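Local coordinates for regulatory protein YycH-like domain-containing protein (Eubacterium rectale, PDB 5COZ), which is of unknown function but carries a domain resembling the regulatory protein YycH and probably reaches the cell surface as a lipoprotein, at residues A[63-68]-A[312-317]; A[232-237]-A[306-311]. One frame throughout, in Å; residues are numbered along the deposited sequence.

Contact 1 of 2, residues A[63-68]-A[312-317]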
loop_
_atom_site.group_PDB
_atom_site.type_symbol
_atom_site.label_atom_id
_atom_site.label_comp_id
_atom_site.label_asym_id
_atom_site.label_seq_id
_atom_site.Cartn_x
_atom_site.Cartn_y
_atom_site.Cartn_z
ATOM N N LYS A 63 -16.833 5.828 11.994
ATOM C CA LYS A 63 -17.386 6.181 10.692
ATOM C C LYS A 63 -16.470 7.202 10.089
ATOM O O LYS A 63 -15.996 8.105 10.806
ATOM C CB LYS A 63 -18.789 6.785 10.811
ATOM C CG LYS A 63 -19.839 5.926 11.493
ATOM C CD LYS A 63 -20.428 4.909 10.571
ATOM C CE LYS A 63 -21.669 4.307 11.194
ATOM N NZ LYS A 63 -22.098 3.139 10.390
ATOM N N VAL A 64 -16.229 7.096 8.783
ATOM C CA VAL A 64 -15.441 8.088 8.032
ATOM C C VAL A 64 -16.210 8.474 6.801
ATOM O O VAL A 64 -17.075 7.718 6.342
ATOM C CB VAL A 64 -14.028 7.561 7.607
ATOM C CG1 VAL A 64 -13.169 7.174 8.811
ATOM C CG2 VAL A 64 -14.150 6.393 6.626
ATOM N N LYS A 65 -15.880 9.627 6.238
ATOM C CA LYS A 65 -16.451 10.076 4.978
ATOM C C LYS A 65 -15.358 10.110 3.958
ATOM O O LYS A 65 -14.246 10.525 4.255
ATOM C CB LYS A 65 -17.050 11.493 5.136
ATOM C CG LYS A 65 -18.438 11.516 5.730
ATOM C CD LYS A 65 -19.054 12.912 5.577
ATOM C CE LYS A 65 -20.503 12.943 6.009
ATOM N NZ LYS A 65 -20.652 13.007 7.489
ATOM N N ALA A 66 -15.676 9.735 2.730
ATOM C CA ALA A 66 -14.717 9.860 1.656
ATOM C C ALA A 66 -14.345 11.320 1.440
ATOM O O ALA A 66 -15.223 12.194 1.531
ATOM C CB ALA A 66 -15.336 9.309 0.370
ATOM N N ILE A 67 -13.055 11.592 1.190
ATOM C CA ILE A 67 -12.592 12.920 0.802
ATOM C C ILE A 67 -12.729 12.953 -0.711
ATOM O O ILE A 67 -12.152 12.110 -1.412
ATOM C CB ILE A 67 -11.158 13.229 1.311
ATOM C CG1 ILE A 67 -11.171 13.315 2.858
ATOM C CG2 ILE A 67 -10.628 14.566 0.708
ATOM C CD1 ILE A 67 -9.851 13.353 3.532
ATOM N N ASN A 68 -13.545 13.868 -1.225
ATOM C CA ASN A 68 -13.715 13.981 -2.667
ATOM C C ASN A 68 -12.772 15.082 -3.146
ATOM O O ASN A 68 -12.952 16.262 -2.795
ATOM C CB ASN A 68 -15.167 14.284 -3.005
ATOM C CG ASN A 68 -15.422 14.250 -4.488
ATOM O OD1 ASN A 68 -14.660 14.825 -5.278
ATOM N ND2 ASN A 68 -16.489 13.576 -4.895
ATOM N N ASN A 312 -24.287 6.878 1.571
ATOM C CA ASN A 312 -23.983 8.306 1.337
ATOM C C ASN A 312 -22.484 8.715 1.531
ATOM O O ASN A 312 -22.183 9.686 2.230
ATOM C CB ASN A 312 -24.873 9.174 2.248
ATOM C CG ASN A 312 -26.350 8.888 2.114
ATOM O OD1 ASN A 312 -26.902 8.821 1.010
ATOM N ND2 ASN A 312 -27.017 8.690 3.238
ATOM N N GLU A 313 -21.562 7.980 0.877
ATOM C CA GLU A 313 -20.094 8.207 0.877
ATOM C C GLU A 313 -19.466 8.085 2.292
ATOM O O GLU A 313 -18.315 8.491 2.491
ATOM C CB GLU A 313 -19.666 9.540 0.214
ATOM C CG GLU A 313 -20.492 10.051 -0.967
ATOM C CD GLU A 313 -20.818 9.092 -2.098
ATOM O OE1 GLU A 313 -19.895 8.407 -2.594
ATOM O OE2 GLU A 313 -21.999 9.054 -2.512
ATOM N N THR A 314 -20.217 7.509 3.259
ATOM C CA THR A 314 -19.741 7.165 4.610
ATOM C C THR A 314 -19.344 5.652 4.620
ATOM O O THR A 314 -19.943 4.818 3.926
ATOM C CB THR A 314 -20.801 7.520 5.689
ATOM O OG1 THR A 314 -20.997 8.933 5.691
ATOM C CG2 THR A 314 -20.408 7.078 7.116
ATOM N N TYR A 315 -18.336 5.334 5.423
ATOM C CA TYR A 315 -17.841 3.977 5.573
ATOM C C TYR A 315 -17.658 3.672 7.021
ATOM O O TYR A 315 -17.299 4.573 7.778
ATOM C CB TYR A 315 -16.447 3.861 4.895
ATOM C CG TYR A 315 -16.402 4.180 3.421
ATOM C CD1 TYR A 315 -16.471 5.492 2.970
ATOM C CD2 TYR A 315 -16.275 3.168 2.476
ATOM C CE1 TYR A 315 -16.453 5.790 1.608
ATOM C CE2 TYR A 315 -16.233 3.451 1.113
ATOM C CZ TYR A 315 -16.362 4.765 0.682
ATOM O OH TYR A 315 -16.307 5.079 -0.661
ATOM N N ASP A 316 -17.825 2.413 7.422
ATOM C CA ASP A 316 -17.433 1.981 8.756
ATOM C C ASP A 316 -15.941 1.699 8.687
ATOM O O ASP A 316 -15.483 1.115 7.687
ATOM C CB ASP A 316 -18.171 0.711 9.168
ATOM C CG ASP A 316 -19.605 1.001 9.552
ATOM O OD1 ASP A 316 -19.820 1.561 10.646
ATOM O OD2 ASP A 316 -20.510 0.651 8.766
ATOM N N ILE A 317 -15.189 2.097 9.697
ATOM C CA ILE A 317 -13.745 1.849 9.755
ATOM C C ILE A 317 -13.493 0.953 10.960
ATOM O O ILE A 317 -13.903 1.306 12.074
ATOM C CB ILE A 317 -12.928 3.163 9.772
ATOM C CG1 ILE A 317 -11.419 2.875 9.768
ATOM C CG2 ILE A 317 -13.325 4.161 10.902
ATOM C CD1 ILE A 317 -10.550 4.105 9.477
HETATM O O HOH W 1 -20.584 10.386 8.372
#
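The ammonium group of K63 lies between two carboxylates: across the contact its NZ stands 2.8 Å from D316 OD1 in a salt bridge, and D310, beside D316, supplies a second one through its OD2. D316 OD1 is met on its syn side, 31° out of the carboxylate plane. K63 gets there by a bend at its second torsion (chi2 -81°), which lays the end of the chain alongside the aspartate, the two side chains pointing the same way. Replacing K63 by an alanine would probably leave two neighbouring carboxylates facing each other without their shared positive charge. Farther along the same face, in one of the two conformers of T314, its methyl touches K63 CB and its OG1 shares with K65 a water that lies 2.8 Å from K65 NZ; exposed K65 bends at its last torsion to reach it.

The opposite face is apolar. V64 CG1 packs on I317 CG2 at 3.7 Å, V64 CG2 touches Y315 CB, and the two side chains of each pair cross at about a right angle. A66 brings its methyl to the edge of the Y315 ring, near the ring plane, 3.9 Å from CE1. Edge-to-face neighbours Y237 and Y262 also meet that ring.

Between the faces, V64 and Y315 exchange backbone bonds, V64 N to Y315 O at 2.9 Å and Y315 N to V64 O at 2.8 Å, and A66 N adds a nearly straight bond to E313 O (170°). V64–Y315 is thus a hydrogen-bonded pair flanked by the non-hydrogen-bonded pairs K63–D316 and K65–T314, the register characteristic of an antiparallel β-sheet, here joining strands 58-66 and 314-330 within the mixed sheet.

Contact 2 of 2, residues A[232-237]-A[306-311]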
loop_
_atom_site.group_PDB
_atom_site.type_symbol
_atom_site.label_atom_id
_atom_site.label_comp_id
_atom_site.label_asym_id
_atom_site.label_seq_id
_atom_site.Cartn_x
_atom_site.Cartn_y
_atom_site.Cartn_z
ATOM N N GLU A 232 -14.369 -6.530 -3.245
ATOM C CA GLU A 232 -15.638 -5.838 -3.140
ATOM C C GLU A 232 -16.676 -6.660 -2.346
ATOM O O GLU A 232 -17.561 -6.068 -1.721
ATOM C CB GLU A 232 -16.125 -5.494 -4.561
ATOM C CG GLU A 232 -17.361 -4.612 -4.582
ATOM C CD GLU A 232 -17.554 -3.865 -5.885
ATOM O OE1 GLU A 232 -16.851 -4.159 -6.878
ATOM O OE2 GLU A 232 -18.390 -2.938 -5.887
ATOM N N ALA A 233 -16.559 -8.011 -2.328
ATOM C CA ALA A 233 -17.523 -8.787 -1.544
ATOM C C ALA A 233 -17.364 -8.498 -0.048
ATOM O O ALA A 233 -18.357 -8.464 0.683
ATOM C CB ALA A 233 -17.330 -10.278 -1.793
ATOM N N LEU A 234 -16.118 -8.281 0.381
ATOM C CA LEU A 234 -15.871 -8.041 1.796
ATOM C C LEU A 234 -16.106 -6.581 2.186
ATOM O O LEU A 234 -16.732 -6.321 3.207
ATOM C CB LEU A 234 -14.421 -8.419 2.081
ATOM C CG LEU A 234 -13.911 -8.237 3.528
ATOM C CD1 LEU A 234 -14.826 -8.935 4.553
ATOM C CD2 LEU A 234 -12.496 -8.703 3.630
ATOM N N THR A 235 -15.615 -5.638 1.362
ATOM C CA THR A 235 -15.680 -4.208 1.747
ATOM C C THR A 235 -16.937 -3.495 1.294
ATOM O O THR A 235 -17.234 -2.413 1.808
ATOM C CB THR A 235 -14.483 -3.451 1.165
ATOM O OG1 THR A 235 -14.649 -3.428 -0.267
ATOM C CG2 THR A 235 -13.128 -4.104 1.517
ATOM N N GLY A 236 -17.613 -4.053 0.296
ATOM C CA GLY A 236 -18.822 -3.426 -0.213
ATOM C C GLY A 236 -18.575 -2.428 -1.331
ATOM O O GLY A 236 -19.524 -1.832 -1.820
ATOM N N TYR A 237 -17.305 -2.187 -1.718
ATOM C CA TYR A 237 -17.026 -1.232 -2.789
ATOM C C TYR A 237 -15.715 -1.625 -3.459
ATOM O O TYR A 237 -15.088 -2.620 -3.033
ATOM C CB TYR A 237 -16.967 0.208 -2.227
ATOM C CG TYR A 237 -15.724 0.529 -1.411
ATOM C CD1 TYR A 237 -15.549 0.006 -0.132
ATOM C CD2 TYR A 237 -14.738 1.377 -1.911
ATOM C CE1 TYR A 237 -14.402 0.278 0.612
ATOM C CE2 TYR A 237 -13.594 1.679 -1.162
ATOM C CZ TYR A 237 -13.433 1.123 0.093
ATOM O OH TYR A 237 -12.298 1.376 0.826
HETATM N N MSE A 306 -9.738 -1.423 8.045
HETATM C CA MSE A 306 -10.496 -1.747 6.841
HETATM C C MSE A 306 -11.737 -0.866 6.778
HETATM O O MSE A 306 -12.361 -0.592 7.808
HETATM C CB MSE A 306 -10.888 -3.223 6.819
HETATM C CG MSE A 306 -11.608 -3.595 5.532
HETATM SE SE MSE A 306 -11.658 -5.508 5.262
HETATM C CE MSE A 306 -9.894 -5.731 4.567
ATOM N N LEU A 307 -12.054 -0.417 5.559
ATOM C CA LEU A 307 -13.261 0.350 5.327
ATOM C C LEU A 307 -14.350 -0.502 4.735
ATOM O O LEU A 307 -14.104 -1.302 3.818
ATOM C CB LEU A 307 -13.002 1.503 4.405
ATOM C CG LEU A 307 -12.043 2.551 4.905
ATOM C CD1 LEU A 307 -12.253 3.708 4.158
ATOM C CD2 LEU A 307 -12.352 2.996 6.307
ATOM N N PHE A 308 -15.575 -0.320 5.272
ATOM C CA PHE A 308 -16.735 -1.061 4.795
ATOM C C PHE A 308 -17.771 -0.057 4.359
ATOM O O PHE A 308 -18.208 0.774 5.179
ATOM C CB PHE A 308 -17.280 -1.981 5.908
ATOM C CG PHE A 308 -16.291 -3.003 6.409
ATOM C CD1 PHE A 308 -16.159 -4.236 5.774
ATOM C CD2 PHE A 308 -15.438 -2.710 7.471
ATOM C CE1 PHE A 308 -15.249 -5.182 6.238
ATOM C CE2 PHE A 308 -14.531 -3.651 7.931
ATOM C CZ PHE A 308 -14.452 -4.889 7.322
ATOM N N ALA A 309 -18.184 -0.118 3.088
ATOM C CA ALA A 309 -19.184 0.841 2.604
ATOM C C ALA A 309 -20.441 0.825 3.471
ATOM O O ALA A 309 -20.904 -0.237 3.900
ATOM C CB ALA A 309 -19.533 0.542 1.153
ATOM N N ASP A 310 -20.951 2.026 3.798
ATOM C CA ASP A 310 -22.130 2.124 4.636
ATOM C C ASP A 310 -23.266 2.699 3.801
ATOM O O ASP A 310 -24.105 1.937 3.324
ATOM C CB ASP A 310 -21.827 2.953 5.910
ATOM C CG ASP A 310 -22.982 3.116 6.896
ATOM O OD1 ASP A 310 -23.997 2.385 6.760
ATOM O OD2 ASP A 310 -22.845 3.927 7.821
ATOM N N LYS A 311 -23.284 4.025 3.601
ATOM C CA LYS A 311 -24.286 4.761 2.814
ATOM C C LYS A 311 -23.777 6.152 2.576
ATOM O O LYS A 311 -22.979 6.640 3.366
ATOM C CB LYS A 311 -25.660 4.803 3.535
ATOM C CG LYS A 311 -25.653 5.500 4.891
ATOM C CD LYS A 311 -27.073 5.705 5.439
ATOM C CE LYS A 311 -27.517 4.595 6.361
ATOM N NZ LYS A 311 -28.840 4.890 6.977
HETATM O O HOH W 2 -11.425 -1.384 2.740
#
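L234 and the selenomethionine M306 meet in the closely packed part of this contact, where CD2 of the leucine lies 3.7 Å from SE and the two side chains cross at about a right angle. The chi1 of 179° carries the leucine's methyls to the strand's side chains, so that CD1 approaches CE1 of F308. The F308 ring turns an edge to the backbone carbonyl of L234, CD1 standing 3.4 Å from that O, in the ring plane. Next to it, buried T235 sets its CB 3.4 Å from L307 O. The threonine hydroxyl is occupied elsewhere, by N239 and the N231 carbonyl, and also accepts a long bond from Y237 N. Y237 turns its ring edge to L307 O, with its OH 3.6 Å from L307 CB and its CD1 side near A309 CB. A water between strand and tyrosine donates to L307 O and makes a weak bond with Y237 OH.

The solvent side, at G236 and A309, is exposed but not slack: a side chain at G236 would probably crowd A309 CB and, given the positive phi, the preceding carbonyl.

One backbone bond ties the halves together, A309 N to T235 O at 2.8 Å and 162°. It uses the last carbonyl of helix 232-235, just before G236 leaves helical geometry; with the ST turn of T235 and Y237, this is a short helix end docked on a β-strand.

Contacts 1 and 2 illustrate how a sheet and a short helix end that docks on it can be fastened around one β-hairpin. Their centres lie 10 Å apart, on the same side of the chain's centre. Strands 295-311 and 314-330 follow each other in sequence and pair antiparallel, each supplying one half of a contact; a classic bulge at D310 and K311, opposite T314, lies near their turn. Along the chain contact 2 is nested inside the loop closed by contact 1, so strand 58-66 and helix 232-235, remote in sequence, converge on the same hairpin. A probable D316 N to F308 O bond between the paired strands, and the salt bridge of K63 with D310, join the two contacts directly.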